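PDB 3U12: USP37 protein from Homo sapiens, which probably cleaves ubiquitin from its conjugates as a cysteine-type deubiquitinase, the present chain being its pleckstrin homology (PH) domain. Local coordinates for residues 23-28 with 100-105; 38-43 with 57-62; 74-79 with 86-91. All blocks are in the same frame, centred on the assembly; numbering follows the deposited sequence.

Contact 1: 23-28 with 100-105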
loop_
_atom_site.group_PDB
_atom_site.type_symbol
_atom_site.label_atom_id
_atom_site.label_comp_id
_atom_site.label_asym_id
_atom_site.label_seq_id
_atom_site.Cartn_x
_atom_site.Cartn_y
_atom_site.Cartn_z
ATOM N N HIS A 23 -8.568 3.007 1.201
ATOM C CA HIS A 23 -9.202 2.196 2.232
ATOM C C HIS A 23 -9.677 0.830 1.753
ATOM O O HIS A 23 -10.134 0.698 0.622
ATOM C CB HIS A 23 -10.421 2.973 2.775
ATOM C CG HIS A 23 -10.086 4.342 3.283
ATOM N ND1 HIS A 23 -9.920 4.592 4.641
ATOM C CD2 HIS A 23 -9.882 5.492 2.599
ATOM C CE1 HIS A 23 -9.619 5.877 4.732
ATOM N NE2 HIS A 23 -9.570 6.456 3.531
ATOM N N GLY A 24 -9.639 -0.155 2.657
ATOM C CA GLY A 24 -10.124 -1.499 2.364
ATOM C C GLY A 24 -9.492 -2.571 3.227
ATOM O O GLY A 24 -8.572 -2.276 3.987
ATOM N N PRO A 25 -9.940 -3.841 3.116
ATOM C CA PRO A 25 -9.267 -4.911 3.866
ATOM C C PRO A 25 -7.790 -4.982 3.453
ATOM O O PRO A 25 -7.462 -4.891 2.264
ATOM C CB PRO A 25 -10.046 -6.171 3.473
ATOM C CG PRO A 25 -11.354 -5.669 2.930
ATOM C CD PRO A 25 -11.000 -4.390 2.241
ATOM N N ILE A 26 -6.911 -5.080 4.446
ATOM C CA ILE A 26 -5.462 -5.113 4.267
ATOM C C ILE A 26 -4.841 -6.411 4.812
ATOM O O ILE A 26 -5.174 -6.839 5.909
ATOM C CB ILE A 26 -4.812 -3.858 4.929
ATOM C CG1 ILE A 26 -5.179 -2.563 4.138
ATOM C CG2 ILE A 26 -3.258 -4.002 5.069
ATOM C CD1 ILE A 26 -4.819 -1.235 4.883
ATOM N N ARG A 27 -3.911 -7.005 4.037
ATOM C CA ARG A 27 -3.162 -8.195 4.421
ATOM C C ARG A 27 -1.701 -7.891 4.117
ATOM O O ARG A 27 -1.397 -7.373 3.048
ATOM C CB ARG A 27 -3.622 -9.413 3.598
ATOM C CG ARG A 27 -3.766 -10.678 4.408
ATOM C CD ARG A 27 -3.674 -11.914 3.535
ATOM N NE ARG A 27 -2.282 -12.308 3.317
ATOM C CZ ARG A 27 -1.707 -12.428 2.124
ATOM N NH1 ARG A 27 -2.409 -12.214 1.017
ATOM N NH2 ARG A 27 -0.433 -12.779 2.028
ATOM N N ILE A 28 -0.801 -8.173 5.063
ATOM C CA ILE A 28 0.620 -7.901 4.863
ATOM C C ILE A 28 1.460 -9.147 5.176
ATOM O O ILE A 28 1.128 -9.914 6.082
ATOM C CB ILE A 28 1.060 -6.668 5.737
ATOM C CG1 ILE A 28 0.308 -5.365 5.292
ATOM C CG2 ILE A 28 2.587 -6.428 5.695
ATOM C CD1 ILE A 28 0.404 -4.282 6.272
ATOM N N ILE A 100 -4.137 -4.607 -0.467
ATOM C CA ILE A 100 -5.314 -3.836 -0.066
ATOM C C ILE A 100 -6.399 -4.177 -1.074
ATOM O O ILE A 100 -6.169 -4.130 -2.288
ATOM C CB ILE A 100 -5.058 -2.316 0.139
ATOM C CG1 ILE A 100 -6.330 -1.616 0.733
ATOM C CG2 ILE A 100 -4.570 -1.641 -1.149
ATOM C CD1 ILE A 100 -6.120 -0.196 1.333
ATOM N N ASP A 101 -7.543 -4.622 -0.560
ATOM C CA ASP A 101 -8.625 -5.125 -1.395
ATOM C C ASP A 101 -9.839 -4.201 -1.423
ATOM O O ASP A 101 -9.926 -3.277 -0.614
ATOM C CB ASP A 101 -9.013 -6.528 -0.889
ATOM C CG ASP A 101 -9.753 -7.370 -1.916
ATOM O OD1 ASP A 101 -9.550 -7.144 -3.128
ATOM O OD2 ASP A 101 -10.547 -8.232 -1.508
ATOM N N LYS A 102 -10.757 -4.431 -2.393
ATOM C CA LYS A 102 -12.023 -3.713 -2.550
ATOM C C LYS A 102 -11.856 -2.172 -2.602
ATOM O O LYS A 102 -12.692 -1.432 -2.082
ATOM C CB LYS A 102 -13.001 -4.126 -1.417
ATOM C CG LYS A 102 -13.377 -5.606 -1.436
ATOM C CD LYS A 102 -14.264 -5.971 -0.244
ATOM C CE LYS A 102 -14.598 -7.445 -0.181
ATOM N NZ LYS A 102 -15.490 -7.875 -1.292
ATOM N N VAL A 103 -10.795 -1.701 -3.261
ATOM C CA VAL A 103 -10.529 -0.268 -3.418
ATOM C C VAL A 103 -11.298 0.242 -4.625
ATOM O O VAL A 103 -11.160 -0.369 -5.683
ATOM C CB VAL A 103 -9.005 -0.014 -3.580
ATOM C CG1 VAL A 103 -8.692 1.474 -3.697
ATOM C CG2 VAL A 103 -8.215 -0.646 -2.430
ATOM N N PRO A 104 -12.045 1.381 -4.554
ATOM C CA PRO A 104 -12.683 1.906 -5.778
ATOM C C PRO A 104 -11.596 2.019 -6.850
ATOM O O PRO A 104 -10.490 2.483 -6.546
ATOM C CB PRO A 104 -13.233 3.264 -5.337
ATOM C CG PRO A 104 -13.429 3.126 -3.864
ATOM C CD PRO A 104 -12.294 2.268 -3.396
ATOM N N SER A 105 -11.852 1.441 -8.040
ATOM C CA SER A 105 -10.883 1.319 -9.142
ATOM C C SER A 105 -10.118 2.600 -9.508
ATOM O O SER A 105 -8.919 2.509 -9.775
ATOM C CB SER A 105 -11.542 0.723 -10.381
ATOM O OG SER A 105 -11.677 -0.677 -10.191
HETATM O O HOH W 1 -12.589 -0.158 0.169
#
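The carbonyl group of His23 meets segment 100-105 in two ways. His23 C lies 3.7 Å from Ile100 CD1. His23 O and Lys102 O each accept a hydrogen bond of 2.6 Å from one water, which bridges the two chain corners. Val103 CG2 packs against the same His23 oxygen. His23 points its CB away from segment 100-105, and its side chain touches Ser42. At Gly24 the chain turns a corner (phi 155°) where the closeness of Asp101 O and of the preceding carbonyl calls for glycine, and its CA comes within 3.5 Å of Asp101 O in a CA-H...O contact. Pro25 follows with its CD 3.2 Å from that same Asp101 oxygen, so CD of the ring rests against the backbone carbonyl of the partner strand. Its own carbonyl does more: Pro25 O accepts Asp101 N at 2.8 Å in a nearly straight bond, the donor standing almost along the C=O axis, and Ile100 CA-H also leans on this oxygen. The Asp101 carboxylate is engaged beyond the two segments, by a salt bridge from Arg87 and a hydrogen bond from Ser81 to OD1. Ile26 and Ile100 form an antiparallel non-hydrogen-bonded pair whose side chains lie side by side and point the same way, meeting at CG1 to CG1, 3.7 Å. Because Ile100 holds CG1 opposite its backbone N (chi1 -173°), CD1 is carried on to the His23-Gly24 peptide. Phe43 touches both isoleucines and Ile22 packs on Ile100, so the pair belongs to the hydrophobic core. Such pairing of strand 25-30, just after the corner at Gly24, with strand 97-104 joins the two halves of the curled antiparallel sheet, as expected of a PH domain.

Contact 2: 38-43 with 57-62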
loop_
_atom_site.group_PDB
_atom_site.type_symbol
_atom_site.label_atom_id
_atom_site.label_comp_id
_atom_site.label_asym_id
_atom_site.label_seq_id
_atom_site.Cartn_x
_atom_site.Cartn_y
_atom_site.Cartn_z
ATOM N N TRP A 38 -6.690 -10.628 6.944
ATOM C CA TRP A 38 -7.292 -9.457 6.309
ATOM C C TRP A 38 -7.891 -8.551 7.391
ATOM O O TRP A 38 -8.667 -9.022 8.221
ATOM C CB TRP A 38 -8.366 -9.865 5.303
ATOM C CG TRP A 38 -7.824 -10.424 4.025
ATOM C CD1 TRP A 38 -7.825 -11.738 3.640
ATOM C CD2 TRP A 38 -7.257 -9.684 2.935
ATOM N NE1 TRP A 38 -7.314 -11.857 2.365
ATOM C CE2 TRP A 38 -6.947 -10.612 1.914
ATOM C CE3 TRP A 38 -7.023 -8.318 2.702
ATOM C CZ2 TRP A 38 -6.350 -10.226 0.709
ATOM C CZ3 TRP A 38 -6.439 -7.936 1.503
ATOM C CH2 TRP A 38 -6.106 -8.884 0.525
ATOM N N LYS A 39 -7.475 -7.277 7.422
ATOM C CA LYS A 39 -7.955 -6.329 8.428
ATOM C C LYS A 39 -8.287 -5.013 7.756
ATOM O O LYS A 39 -7.440 -4.451 7.057
ATOM C CB LYS A 39 -6.886 -6.067 9.514
ATOM C CG LYS A 39 -6.564 -7.245 10.416
ATOM C CD LYS A 39 -5.335 -6.978 11.319
ATOM C CE LYS A 39 -5.485 -5.834 12.308
ATOM N NZ LYS A 39 -6.796 -5.839 13.021
ATOM N N GLU A 40 -9.485 -4.490 8.025
ATOM C CA GLU A 40 -9.949 -3.221 7.470
ATOM C C GLU A 40 -9.020 -2.078 7.892
ATOM O O GLU A 40 -8.670 -1.965 9.069
ATOM C CB GLU A 40 -11.374 -2.944 7.962
ATOM C CG GLU A 40 -12.082 -1.821 7.220
ATOM C CD GLU A 40 -12.331 -2.036 5.736
ATOM O OE1 GLU A 40 -12.238 -1.041 4.982
ATOM O OE2 GLU A 40 -12.611 -3.186 5.324
ATOM N N GLY A 41 -8.643 -1.234 6.939
ATOM C CA GLY A 41 -7.787 -0.094 7.252
ATOM C C GLY A 41 -7.477 0.786 6.073
ATOM O O GLY A 41 -8.243 0.827 5.123
ATOM N N SER A 42 -6.334 1.478 6.110
ATOM C CA SER A 42 -5.954 2.350 5.022
ATOM C C SER A 42 -4.438 2.365 4.804
ATOM O O SER A 42 -3.681 2.043 5.730
ATOM C CB SER A 42 -6.467 3.767 5.298
ATOM O OG SER A 42 -5.735 4.356 6.364
ATOM N N PHE A 43 -4.028 2.696 3.562
ATOM C CA PHE A 43 -2.664 2.977 3.126
ATOM C C PHE A 43 -2.640 4.501 2.938
ATOM O O PHE A 43 -3.499 5.034 2.240
ATOM C CB PHE A 43 -2.342 2.330 1.775
ATOM C CG PHE A 43 -2.058 0.845 1.781
ATOM C CD1 PHE A 43 -1.987 0.132 2.975
ATOM C CD2 PHE A 43 -1.834 0.161 0.590
ATOM C CE1 PHE A 43 -1.755 -1.253 2.967
ATOM C CE2 PHE A 43 -1.569 -1.211 0.593
ATOM C CZ PHE A 43 -1.570 -1.912 1.769
ATOM N N HIS A 57 -2.707 2.082 8.616
ATOM C CA HIS A 57 -3.555 2.333 9.795
ATOM C C HIS A 57 -4.662 1.287 9.763
ATOM O O HIS A 57 -5.239 1.020 8.696
ATOM C CB HIS A 57 -4.263 3.696 9.693
ATOM C CG HIS A 57 -3.401 4.910 9.813
ATOM N ND1 HIS A 57 -2.933 5.566 8.691
ATOM C CD2 HIS A 57 -3.135 5.668 10.903
ATOM C CE1 HIS A 57 -2.344 6.663 9.134
ATOM N NE2 HIS A 57 -2.428 6.759 10.471
ATOM N N TYR A 58 -4.987 0.725 10.914
ATOM C CA TYR A 58 -6.085 -0.225 11.018
ATOM C C TYR A 58 -7.227 0.430 11.752
ATOM O O TYR A 58 -6.994 1.244 12.649
ATOM C CB TYR A 58 -5.659 -1.506 11.740
ATOM C CG TYR A 58 -4.641 -2.317 10.969
ATOM C CD1 TYR A 58 -4.940 -2.834 9.709
ATOM C CD2 TYR A 58 -3.401 -2.627 11.525
ATOM C CE1 TYR A 58 -4.007 -3.578 8.995
ATOM C CE2 TYR A 58 -2.463 -3.379 10.823
ATOM C CZ TYR A 58 -2.784 -3.882 9.572
ATOM O OH TYR A 58 -1.856 -4.606 8.872
ATOM N N ASN A 59 -8.469 0.091 11.357
ATOM C CA ASN A 59 -9.681 0.582 12.014
ATOM C C ASN A 59 -9.690 0.212 13.496
ATOM O O ASN A 59 -10.089 1.047 14.290
ATOM C CB ASN A 59 -10.946 0.024 11.349
ATOM C CG ASN A 59 -11.301 0.653 10.034
ATOM O OD1 ASN A 59 -10.495 1.317 9.373
ATOM N ND2 ASN A 59 -12.531 0.437 9.617
ATOM N N THR A 60 -9.229 -1.007 13.866
ATOM C CA THR A 60 -9.193 -1.491 15.258
ATOM C C THR A 60 -8.218 -0.699 16.149
ATOM O O THR A 60 -8.322 -0.778 17.366
ATOM C CB THR A 60 -8.898 -3.002 15.349
ATOM O OG1 THR A 60 -7.896 -3.362 14.402
ATOM C CG2 THR A 60 -10.137 -3.859 15.153
ATOM N N GLY A 61 -7.299 0.052 15.549
ATOM C CA GLY A 61 -6.347 0.861 16.305
ATOM C C GLY A 61 -4.942 0.302 16.335
ATOM O O GLY A 61 -4.513 -0.364 15.386
ATOM N N GLY A 62 -4.236 0.573 17.428
ATOM C CA GLY A 62 -2.839 0.187 17.587
ATOM C C GLY A 62 -1.904 1.217 16.966
ATOM O O GLY A 62 -2.361 2.150 16.297
HETATM O O HOH W 2 -9.359 -3.016 11.549
#
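Glu40 O is held by two donors: Asn59 N, at 3.1 Å in an almost linear bond (174° at the hydrogen), and a water that also accepts from Thr60 N. The Asn59 donor stands tilted from the carbonyl plane, and the same oxygen lies at the edge of the Tyr58 ring, in its plane. Over one face of that ring comes the Lys39 chain, crossing Tyr58 at about a right angle, its CE above the ring centre in a CH-pi contact. Bends at chi3 (63°) and chi4 swing the ammonium group onward: NZ lies farther out over the same face, in a longer cation-pi relation, and donates to Thr60 OG1 at 3.0 Å. These residues close the open end of the 39-48/51-58 hairpin of the PH fold, where the chain leaves the second strand through a type I turn from Tyr58 to Gly61. Gly41, lacking a side chain, lets the strands approach to 4.1 Å between its CA and Tyr58 CA. Beyond it Ser42 and His57 exchange two backbone hydrogen bonds. On the solvent side, Glu40 CG touches Asn59 ND2 at 3.3 Å; the two side chains run alongside each other, carboxylate and amide planes 59° apart.

Contact 3: 74-79 with 86-91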
loop_
_atom_site.group_PDB
_atom_site.type_symbol
_atom_site.label_atom_id
_atom_site.label_comp_id
_atom_site.label_asym_id
_atom_site.label_seq_id
_atom_site.Cartn_x
_atom_site.Cartn_y
_atom_site.Cartn_z
ATOM N N LYS A 74 9.595 -2.725 -5.473
ATOM C CA LYS A 74 9.989 -3.785 -6.389
ATOM C C LYS A 74 8.954 -3.839 -7.501
ATOM O O LYS A 74 9.314 -3.696 -8.672
ATOM C CB LYS A 74 10.104 -5.135 -5.659
ATOM C CG LYS A 74 10.923 -6.162 -6.455
ATOM C CD LYS A 74 10.642 -7.590 -6.037
ATOM C CE LYS A 74 11.599 -8.107 -4.993
ATOM N NZ LYS A 74 11.512 -9.587 -4.878
ATOM N N ASN A 75 7.663 -4.022 -7.146
ATOM C CA ASN A 75 6.582 -4.059 -8.145
ATOM C C ASN A 75 5.224 -3.688 -7.546
ATOM O O ASN A 75 5.030 -3.702 -6.316
ATOM C CB ASN A 75 6.522 -5.405 -8.899
ATOM C CG ASN A 75 6.409 -6.641 -8.054
ATOM O OD1 ASN A 75 5.397 -6.881 -7.394
ATOM N ND2 ASN A 75 7.405 -7.509 -8.149
ATOM N N VAL A 76 4.321 -3.262 -8.418
ATOM C CA VAL A 76 2.946 -2.875 -8.096
ATOM C C VAL A 76 2.011 -3.519 -9.115
ATOM O O VAL A 76 2.181 -3.337 -10.324
ATOM C CB VAL A 76 2.691 -1.340 -7.984
ATOM C CG1 VAL A 76 1.360 -1.069 -7.289
ATOM C CG2 VAL A 76 3.821 -0.624 -7.252
ATOM N N VAL A 77 1.059 -4.310 -8.628
ATOM C CA VAL A 77 0.100 -5.013 -9.472
ATOM C C VAL A 77 -1.306 -4.646 -9.001
ATOM O O VAL A 77 -1.543 -4.576 -7.792
ATOM C CB VAL A 77 0.328 -6.570 -9.438
ATOM C CG1 VAL A 77 -0.711 -7.314 -10.275
ATOM C CG2 VAL A 77 1.733 -6.949 -9.905
ATOM N N LEU A 78 -2.225 -4.423 -9.954
ATOM C CA LEU A 78 -3.650 -4.219 -9.711
ATOM C C LEU A 78 -4.376 -5.400 -10.311
ATOM O O LEU A 78 -4.058 -5.816 -11.427
ATOM C CB LEU A 78 -4.217 -2.952 -10.378
ATOM C CG LEU A 78 -3.895 -1.580 -9.814
ATOM C CD1 LEU A 78 -4.688 -0.523 -10.555
ATOM C CD2 LEU A 78 -4.235 -1.480 -8.357
ATOM N N ARG A 79 -5.364 -5.925 -9.594
ATOM C CA ARG A 79 -6.198 -7.029 -10.064
ATOM C C ARG A 79 -7.673 -6.696 -9.810
ATOM O O ARG A 79 -7.962 -6.069 -8.786
ATOM C CB ARG A 79 -5.801 -8.359 -9.390
ATOM C CG ARG A 79 -4.456 -8.932 -9.868
ATOM C CD ARG A 79 -4.518 -9.597 -11.231
ATOM N NE ARG A 79 -3.192 -9.729 -11.838
ATOM C CZ ARG A 79 -2.747 -8.982 -12.847
ATOM N NH1 ARG A 79 -3.516 -8.039 -13.378
ATOM N NH2 ARG A 79 -1.527 -9.175 -13.334
ATOM N N SER A 86 -10.816 -2.744 -7.162
ATOM C CA SER A 86 -9.539 -3.374 -7.467
ATOM C C SER A 86 -8.767 -3.764 -6.214
ATOM O O SER A 86 -9.003 -3.238 -5.116
ATOM C CB SER A 86 -8.678 -2.444 -8.322
ATOM O OG SER A 86 -9.310 -2.161 -9.556
ATOM N N ARG A 87 -7.845 -4.708 -6.396
ATOM C CA ARG A 87 -6.927 -5.145 -5.364
ATOM C C ARG A 87 -5.577 -4.631 -5.783
ATOM O O ARG A 87 -5.171 -4.832 -6.929
ATOM C CB ARG A 87 -6.906 -6.673 -5.220
ATOM C CG ARG A 87 -6.116 -7.117 -3.982
ATOM C CD ARG A 87 -6.032 -8.628 -3.856
ATOM N NE ARG A 87 -7.277 -9.211 -3.357
ATOM C CZ ARG A 87 -7.403 -10.463 -2.928
ATOM N NH1 ARG A 87 -6.354 -11.278 -2.914
ATOM N NH2 ARG A 87 -8.572 -10.904 -2.488
ATOM N N LEU A 88 -4.902 -3.937 -4.883
ATOM C CA LEU A 88 -3.587 -3.384 -5.156
ATOM C C LEU A 88 -2.564 -4.192 -4.382
ATOM O O LEU A 88 -2.689 -4.346 -3.167
ATOM C CB LEU A 88 -3.548 -1.888 -4.763
ATOM C CG LEU A 88 -2.260 -1.133 -5.098
ATOM C CD1 LEU A 88 -2.570 0.300 -5.521
ATOM C CD2 LEU A 88 -1.294 -1.137 -3.891
HETATM N N MSE A 89 -1.539 -4.670 -5.076
HETATM C CA MSE A 89 -0.493 -5.481 -4.455
HETATM C C MSE A 89 0.863 -4.842 -4.680
HETATM O O MSE A 89 1.299 -4.645 -5.812
HETATM C CB MSE A 89 -0.554 -6.924 -4.987
HETATM C CG MSE A 89 -1.799 -7.641 -4.516
HETATM SE SE MSE A 89 -2.312 -9.075 -5.675
HETATM C CE MSE A 89 -2.906 -10.334 -4.336
ATOM N N LEU A 90 1.462 -4.433 -3.592
ATOM C CA LEU A 90 2.744 -3.750 -3.553
ATOM C C LEU A 90 3.809 -4.663 -2.966
ATOM O O LEU A 90 3.709 -5.042 -1.799
ATOM C CB LEU A 90 2.590 -2.499 -2.669
ATOM C CG LEU A 90 3.842 -1.665 -2.358
ATOM C CD1 LEU A 90 4.458 -1.072 -3.619
ATOM C CD2 LEU A 90 3.514 -0.563 -1.358
ATOM N N THR A 91 4.844 -4.968 -3.761
ATOM C CA THR A 91 6.002 -5.718 -3.294
ATOM C C THR A 91 7.149 -4.724 -3.135
ATOM O O THR A 91 7.431 -3.938 -4.047
ATOM C CB THR A 91 6.355 -6.881 -4.220
ATOM O OG1 THR A 91 5.174 -7.619 -4.533
ATOM C CG2 THR A 91 7.419 -7.809 -3.627
HETATM O O HOH W 3 3.154 -6.681 -6.198
#
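Asn75 and Thr91 lie side by side and point the same way, bringing Asn75 OD1 to 3.0 Å from Thr91 OG1 and 3.3 Å from Thr91 CB. Asn75 reaches across because its CG sits between the backbone N and the carbonyl carbon (chi1 55°). On the other face of the sheet two apolar pairs cross obliquely: Val76 CG2 meets Leu90 CD1 at 3.7 Å, and Leu78 CD2 fits against both CB and CD1 of Leu88. Helix 105-119 packs on this face, with Leu115 and Arg112 against Val76 and Ala108 against Leu78; it is the C-terminal helix that closes one end of the curled sheet in the PH fold. The two strands form a hairpin, the axes of the two segments running at 163° to each other, near antiparallel. A classic beta bulge interrupts it at Lys74 and Asn75, whose amide nitrogens both donate to Thr91 O from the same face of its plane, at 2.9 and 3.1 Å. Farther along, paired backbone bonds link Val77 with Met89 and Arg79 with Arg87; Met89 N to Val77 O is the shortest, 2.7 Å. On the Asn75 face, Met89, a selenomethionine, sets its CE in plane at the guanidinium edge of Arg87, the partner of Asp101.

Overall arrangement
All three contacts belong to one curled antiparallel sheet of the PH domain. Contact 1 closes the longest loop, joining the first part of the chain to strand 97-104, and contacts 2 and 3 are nested within that loop one after the other. Strand 25-30 neighbours strand 39-48, and strand 97-104 neighbours strand 85-92, so contact 1 sits between the other two, its centre about 10 Å from each of theirs. Contacts 2 and 3, about 18 Å apart between centres, lie on opposite sides of the chain's centre, touching through Trp38 and Arg87. Contact 1 thus links the two hairpin halves of the PH fold, while helix 105-119 packs on the half that holds contact 3.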